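Local coordinates for structural polyprotein, VP1 (Israeli acute paralysis virus, PDB 5CDD), which probably serves as a structural component of the virus capsid, one of the coat proteins cut from the structural polyprotein, at residues Y85-G90 / Y151-I156; V143-Y148 / Y164-M169. One frame throughout, in Å; residues are numbered along the deposited sequence.

Interaction 1: Y85-G90 / Y151-I156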
loop_
_atom_site.group_PDB
_atom_site.type_symbol
_atom_site.label_atom_id
_atom_site.label_comp_id
_atom_site.label_asym_id
_atom_site.label_seq_id
_atom_site.Cartn_x
_atom_site.Cartn_y
_atom_site.Cartn_z
ATOM N N TYR A 85 43.001 6.206 -20.460
ATOM C CA TYR A 85 42.097 6.780 -21.453
ATOM C C TYR A 85 42.564 8.157 -21.913
ATOM O O TYR A 85 43.508 8.715 -21.354
ATOM C CB TYR A 85 40.696 6.875 -20.854
ATOM C CG TYR A 85 40.189 5.546 -20.341
ATOM C CD1 TYR A 85 39.604 4.619 -21.205
ATOM C CD2 TYR A 85 40.340 5.191 -19.000
ATOM C CE1 TYR A 85 39.185 3.373 -20.749
ATOM C CE2 TYR A 85 39.925 3.945 -18.533
ATOM C CZ TYR A 85 39.351 3.043 -19.414
ATOM O OH TYR A 85 38.955 1.805 -18.965
ATOM N N ARG A 86 41.895 8.707 -22.925
ATOM C CA ARG A 86 42.265 10.018 -23.451
ATOM C C ARG A 86 41.238 11.117 -23.180
ATOM O O ARG A 86 41.587 12.295 -23.127
ATOM C CB ARG A 86 42.508 9.934 -24.960
ATOM C CG ARG A 86 42.991 11.242 -25.579
ATOM C CD ARG A 86 44.375 11.612 -25.063
ATOM N NE ARG A 86 45.406 10.713 -25.577
ATOM C CZ ARG A 86 46.600 10.542 -25.019
ATOM N NH1 ARG A 86 46.922 11.206 -23.918
ATOM N NH2 ARG A 86 47.476 9.708 -25.563
ATOM N N PHE A 87 39.977 10.735 -23.011
ATOM C CA PHE A 87 38.914 11.708 -22.770
ATOM C C PHE A 87 38.123 11.409 -21.507
ATOM O O PHE A 87 38.110 10.276 -21.023
ATOM C CB PHE A 87 37.940 11.719 -23.951
ATOM C CG PHE A 87 38.564 12.105 -25.258
ATOM C CD1 PHE A 87 38.798 13.442 -25.566
ATOM C CD2 PHE A 87 38.918 11.130 -26.186
ATOM C CE1 PHE A 87 39.373 13.805 -26.781
ATOM C CE2 PHE A 87 39.494 11.483 -27.405
ATOM C CZ PHE A 87 39.722 12.824 -27.702
ATOM N N TYR A 88 37.462 12.436 -20.978
ATOM C CA TYR A 88 36.624 12.286 -19.794
ATOM C C TYR A 88 35.296 12.974 -20.084
ATOM O O TYR A 88 35.175 13.718 -21.059
ATOM C CB TYR A 88 37.298 12.885 -18.551
ATOM C CG TYR A 88 37.298 14.394 -18.452
ATOM C CD1 TYR A 88 36.140 15.095 -18.116
ATOM C CD2 TYR A 88 38.468 15.120 -18.655
ATOM C CE1 TYR A 88 36.151 16.482 -17.980
ATOM C CE2 TYR A 88 38.491 16.505 -18.523
ATOM C CZ TYR A 88 37.331 17.179 -18.184
ATOM O OH TYR A 88 37.359 18.550 -18.048
ATOM N N ARG A 89 34.302 12.730 -19.242
ATOM C CA ARG A 89 32.988 13.313 -19.458
ATOM C C ARG A 89 32.114 13.135 -18.225
ATOM O O ARG A 89 32.074 12.058 -17.637
ATOM C CB ARG A 89 32.354 12.636 -20.671
ATOM C CG ARG A 89 30.938 13.032 -20.970
ATOM C CD ARG A 89 29.953 11.987 -20.487
ATOM N NE ARG A 89 28.660 12.178 -21.133
ATOM C CZ ARG A 89 27.588 11.433 -20.898
ATOM N NH1 ARG A 89 27.648 10.439 -20.022
ATOM N NH2 ARG A 89 26.460 11.676 -21.551
ATOM N N GLY A 90 31.421 14.198 -17.832
ATOM C CA GLY A 90 30.564 14.125 -16.663
ATOM C C GLY A 90 31.047 15.009 -15.528
ATOM O O GLY A 90 32.147 15.560 -15.583
ATOM N N TYR A 151 31.650 21.181 -25.018
ATOM C CA TYR A 151 31.944 19.976 -25.789
ATOM C C TYR A 151 31.417 18.733 -25.080
ATOM O O TYR A 151 31.304 18.709 -23.855
ATOM C CB TYR A 151 33.451 19.834 -25.976
ATOM C CG TYR A 151 34.104 21.020 -26.637
ATOM C CD1 TYR A 151 33.878 21.305 -27.983
ATOM C CD2 TYR A 151 34.967 21.852 -25.924
ATOM C CE1 TYR A 151 34.497 22.386 -28.604
ATOM C CE2 TYR A 151 35.590 22.934 -26.533
ATOM C CZ TYR A 151 35.353 23.195 -27.873
ATOM O OH TYR A 151 35.980 24.257 -28.484
ATOM N N ARG A 152 31.109 17.697 -25.856
ATOM C CA ARG A 152 30.595 16.450 -25.298
ATOM C C ARG A 152 31.645 15.647 -24.523
ATOM O O ARG A 152 31.299 14.751 -23.750
ATOM C CB ARG A 152 30.000 15.590 -26.411
ATOM C CG ARG A 152 30.970 15.216 -27.514
ATOM C CD ARG A 152 30.231 14.481 -28.606
ATOM N NE ARG A 152 29.201 15.328 -29.198
ATOM C CZ ARG A 152 28.158 14.868 -29.880
ATOM N NH1 ARG A 152 28.004 13.562 -30.057
ATOM N NH2 ARG A 152 27.271 15.714 -30.386
ATOM N N LYS A 153 32.920 15.962 -24.738
ATOM C CA LYS A 153 34.016 15.296 -24.042
ATOM C C LYS A 153 35.258 16.182 -24.065
ATOM O O LYS A 153 35.439 16.989 -24.975
ATOM C CB LYS A 153 34.322 13.926 -24.669
ATOM C CG LYS A 153 34.792 13.948 -26.115
ATOM C CD LYS A 153 35.177 12.536 -26.554
ATOM C CE LYS A 153 35.528 12.449 -28.034
ATOM N NZ LYS A 153 34.353 12.688 -28.917
ATOM N N ILE A 154 36.099 16.037 -23.047
ATOM C CA ILE A 154 37.319 16.831 -22.935
ATOM C C ILE A 154 38.549 15.930 -22.839
ATOM O O ILE A 154 38.490 14.853 -22.243
ATOM C CB ILE A 154 37.298 17.705 -21.658
ATOM C CG1 ILE A 154 35.947 18.418 -21.504
ATOM C CG2 ILE A 154 38.425 18.718 -21.710
ATOM C CD1 ILE A 154 35.689 19.534 -22.496
ATOM N N PRO A 155 39.680 16.358 -23.432
ATOM C CA PRO A 155 40.890 15.531 -23.357
ATOM C C PRO A 155 41.436 15.538 -21.930
ATOM O O PRO A 155 41.527 16.593 -21.300
ATOM C CB PRO A 155 41.846 16.217 -24.337
ATOM C CG PRO A 155 40.930 16.865 -25.315
ATOM C CD PRO A 155 39.858 17.435 -24.421
ATOM N N ILE A 156 41.788 14.364 -21.420
ATOM C CA ILE A 156 42.319 14.267 -20.070
ATOM C C ILE A 156 43.656 14.997 -19.983
ATOM O O ILE A 156 44.596 14.679 -20.715
ATOM C CB ILE A 156 42.519 12.801 -19.649
ATOM C CG1 ILE A 156 41.179 12.066 -19.683
ATOM C CG2 ILE A 156 43.121 12.742 -18.258
ATOM C CD1 ILE A 156 41.278 10.593 -19.353
#
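The Phe87 ring is covered on one face by the aliphatic end of Lys153, whose CE lies 3.9 Å above the ring plane and over its centre. Arg86 CG covers the opposite face, nearer the rim. Ile154 O sits at the ring edge, close to its plane. The Tyr88 ring takes Ile154 on one face, with CB 3.4 Å above the plane and toward the rim; Ile156 CA is at its edge. These rings flank an antiparallel beta ladder, the short strand 154-155 against the start of strand 87-98 in the jelly-roll domain of this capsid protein. Tyr88 and Ile154 form the hydrogen-bonded pair: Tyr88 N donates to Ile154 O at 2.9 Å, and Ile154 N returns a bond to Tyr88 O at 3.2 Å. Phe87 and Pro155 are the adjoining non-hydrogen-bonded pair. Next along, Ile156 N bonds to Arg86 O at 2.7 Å, from 34° out of the carbonyl plane.

Lys153 starts with CG between its backbone N and carbonyl carbon (chi1 63°). The chain then runs straight to CE over the Phe87 ring and bends at chi4. Its NZ lies farther out, so any cation-pi attraction is weak. NZ is hydrogen-bonded to Val46 O of another capsid polypeptide chain. On the other edge of the strand, Arg86 and Phe87 both face Gly191 in a classic beta bulge. Pro155 comes obliquely to the CD1/CE1 side of the Phe87 ring, with CG 3.7 Å from CE1. At the Tyr85 end of the contact, Ile156 CD1 meets Tyr85 CB at 4.1 Å.

Interaction 2: V143-Y148 / Y164-M169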
loop_
_atom_site.group_PDB
_atom_site.type_symbol
_atom_site.label_atom_id
_atom_site.label_comp_id
_atom_site.label_asym_id
_atom_site.label_seq_id
_atom_site.Cartn_x
_atom_site.Cartn_y
_atom_site.Cartn_z
ATOM N N VAL A 143 30.156 18.616 -1.974
ATOM C CA VAL A 143 29.619 19.390 -3.086
ATOM C C VAL A 143 29.850 18.696 -4.433
ATOM O O VAL A 143 30.820 17.958 -4.605
ATOM C CB VAL A 143 30.255 20.806 -3.111
ATOM C CG1 VAL A 143 31.756 20.698 -3.319
ATOM C CG2 VAL A 143 29.616 21.655 -4.194
ATOM N N GLU A 144 28.951 18.935 -5.383
ATOM C CA GLU A 144 29.055 18.326 -6.703
ATOM C C GLU A 144 29.098 19.369 -7.812
ATOM O O GLU A 144 28.368 20.360 -7.776
ATOM C CB GLU A 144 27.870 17.396 -6.948
ATOM C CG GLU A 144 27.960 16.615 -8.243
ATOM C CD GLU A 144 26.677 15.881 -8.563
ATOM O OE1 GLU A 144 26.098 15.265 -7.642
ATOM O OE2 GLU A 144 26.252 15.915 -9.737
ATOM N N VAL A 145 29.951 19.132 -8.802
ATOM C CA VAL A 145 30.093 20.038 -9.933
ATOM C C VAL A 145 29.474 19.399 -11.172
ATOM O O VAL A 145 29.974 18.397 -11.679
ATOM C CB VAL A 145 31.578 20.337 -10.218
ATOM C CG1 VAL A 145 31.705 21.252 -11.420
ATOM C CG2 VAL A 145 32.219 20.969 -8.998
ATOM N N PRO A 146 28.364 19.968 -11.670
ATOM C CA PRO A 146 27.697 19.428 -12.857
ATOM C C PRO A 146 28.616 19.517 -14.067
ATOM O O PRO A 146 29.639 20.202 -14.026
ATOM C CB PRO A 146 26.476 20.332 -13.012
ATOM C CG PRO A 146 26.214 20.802 -11.622
ATOM C CD PRO A 146 27.599 21.097 -11.117
ATOM N N PHE A 147 28.260 18.828 -15.145
ATOM C CA PHE A 147 29.072 18.886 -16.348
ATOM C C PHE A 147 28.493 19.915 -17.307
ATOM O O PHE A 147 27.719 19.579 -18.202
ATOM C CB PHE A 147 29.138 17.523 -17.040
ATOM C CG PHE A 147 30.076 17.488 -18.223
ATOM C CD1 PHE A 147 31.436 17.752 -18.059
ATOM C CD2 PHE A 147 29.605 17.184 -19.497
ATOM C CE1 PHE A 147 32.314 17.712 -19.148
ATOM C CE2 PHE A 147 30.476 17.142 -20.591
ATOM C CZ PHE A 147 31.832 17.406 -20.414
ATOM N N TYR A 148 28.849 21.177 -17.088
ATOM C CA TYR A 148 28.409 22.262 -17.955
ATOM C C TYR A 148 29.572 22.430 -18.923
ATOM O O TYR A 148 30.594 23.015 -18.570
ATOM C CB TYR A 148 28.213 23.548 -17.152
ATOM C CG TYR A 148 27.064 23.521 -16.166
ATOM C CD1 TYR A 148 25.764 23.231 -16.584
ATOM C CD2 TYR A 148 27.263 23.852 -14.824
ATOM C CE1 TYR A 148 24.691 23.279 -15.692
ATOM C CE2 TYR A 148 26.200 23.903 -13.925
ATOM C CZ TYR A 148 24.916 23.620 -14.366
ATOM O OH TYR A 148 23.858 23.702 -13.490
ATOM N N TYR A 164 36.252 25.607 -20.940
ATOM C CA TYR A 164 35.335 24.851 -21.790
ATOM C C TYR A 164 34.227 24.225 -20.951
ATOM O O TYR A 164 33.072 24.157 -21.375
ATOM C CB TYR A 164 36.075 23.749 -22.553
ATOM C CG TYR A 164 37.061 24.264 -23.580
ATOM C CD1 TYR A 164 36.812 25.446 -24.283
ATOM C CD2 TYR A 164 38.230 23.557 -23.874
ATOM C CE1 TYR A 164 37.700 25.913 -25.251
ATOM C CE2 TYR A 164 39.127 24.014 -24.844
ATOM C CZ TYR A 164 38.856 25.193 -25.527
ATOM O OH TYR A 164 39.737 25.653 -26.484
ATOM N N ASP A 165 34.594 23.764 -19.761
ATOM C CA ASP A 165 33.650 23.157 -18.838
ATOM C C ASP A 165 33.797 23.806 -17.467
ATOM O O ASP A 165 34.735 24.570 -17.224
ATOM C CB ASP A 165 33.894 21.646 -18.752
ATOM C CG ASP A 165 35.298 21.305 -18.295
ATOM O OD1 ASP A 165 36.261 21.882 -18.841
ATOM O OD2 ASP A 165 35.436 20.451 -17.394
ATOM N N SER A 166 32.863 23.497 -16.574
ATOM C CA SER A 166 32.857 24.053 -15.225
ATOM C C SER A 166 33.791 23.352 -14.250
ATOM O O SER A 166 34.146 22.189 -14.428
ATOM C CB SER A 166 31.430 24.035 -14.672
ATOM O OG SER A 166 30.869 22.734 -14.792
ATOM N N SER A 167 34.184 24.084 -13.216
ATOM C CA SER A 167 35.077 23.569 -12.190
ATOM C C SER A 167 34.623 24.107 -10.834
ATOM O O SER A 167 33.672 24.883 -10.755
ATOM C CB SER A 167 36.519 24.000 -12.483
ATOM O OG SER A 167 37.410 23.516 -11.496
ATOM N N LEU A 168 35.299 23.691 -9.770
ATOM C CA LEU A 168 34.945 24.137 -8.430
ATOM C C LEU A 168 35.898 25.204 -7.887
ATOM O O LEU A 168 37.082 25.237 -8.229
ATOM C CB LEU A 168 34.936 22.944 -7.471
ATOM C CG LEU A 168 34.511 23.227 -6.030
ATOM C CD1 LEU A 168 33.004 23.405 -5.989
ATOM C CD2 LEU A 168 34.931 22.082 -5.126
ATOM N N MET A 169 35.362 26.080 -7.044
ATOM C CA MET A 169 36.153 27.125 -6.413
ATOM C C MET A 169 35.878 27.067 -4.914
ATOM O O MET A 169 34.733 27.155 -4.480
ATOM C CB MET A 169 35.785 28.499 -6.962
ATOM C CG MET A 169 36.606 29.615 -6.347
ATOM S SD MET A 169 36.412 31.171 -7.205
ATOM C CE MET A 169 34.869 31.767 -6.499
#
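Ser166 OG reaches across to the turn at the end of strand 140-145. It takes a weak hydrogen bond from Tyr148 N at 3.4 Å and lies 2.9 Å from Pro146 O. Its chi1 of 52° places OG between the backbone N and the carbonyl carbon, which directs the hydroxyl at that turn. The backbone adds a second link: Ser166 N donates a weak bond to Tyr148 O at 3.1 Å. The same carbonyl oxygen is met by Asp165 CA in a CA-H...O contact, so Tyr148 O faces two neighbouring residues. Tyr148 CB packs on Ser166 OG at 3.6 Å.

Farther along, the contact turns apolar. Val145 points toward segment 164-169, and its CG2 touches Leu168 CB at 3.7 Å. Val143 CG1 meets Leu168 CD2 at 3.9 Å, so the one leucine spans both valines. This is face-to-face packing of a beta sandwich, the jelly-roll of picornavirus-like capsid proteins. The axes of strands 143-145 and 166-169 come within 7.4 Å, with N-to-C directions 152° apart, but the strands belong to different sheets. Strand 140-145 pairs with 87-98, and strand 166-172 lies between 61-62 and 110-116. Leu168 also packs on Tyr94 and Phe96 of strand 87-98, while Val145 packs on Leu114 of strand 110-116. At Val143 and Glu144 the first sheet continues into a parallel strand of another capsid polypeptide chain.

How the interactions relate
The centres of the two interactions are about 14 Å apart. Along the chain their segments alternate: 85-90, 143-148, 151-156, 164-169. Strand 87-98 joins them, because it pairs with both 154-155 and 140-145. Interaction 1 pairs strand 154-155 with strand 87-98 within that sheet. Interaction 2 packs the same sheet against the one that holds 166-172. They touch directly where Tyr88 OH lies 2.8 Å from Asp165 OD2, a probable hydrogen bond; Arg117 also forms a salt bridge with that oxygen. Tyr151 and Tyr164 meet edge to face. The chain after strand 140-145 is thus tied to both sheets of the capsid domain, beside surfaces that meet other capsid chains.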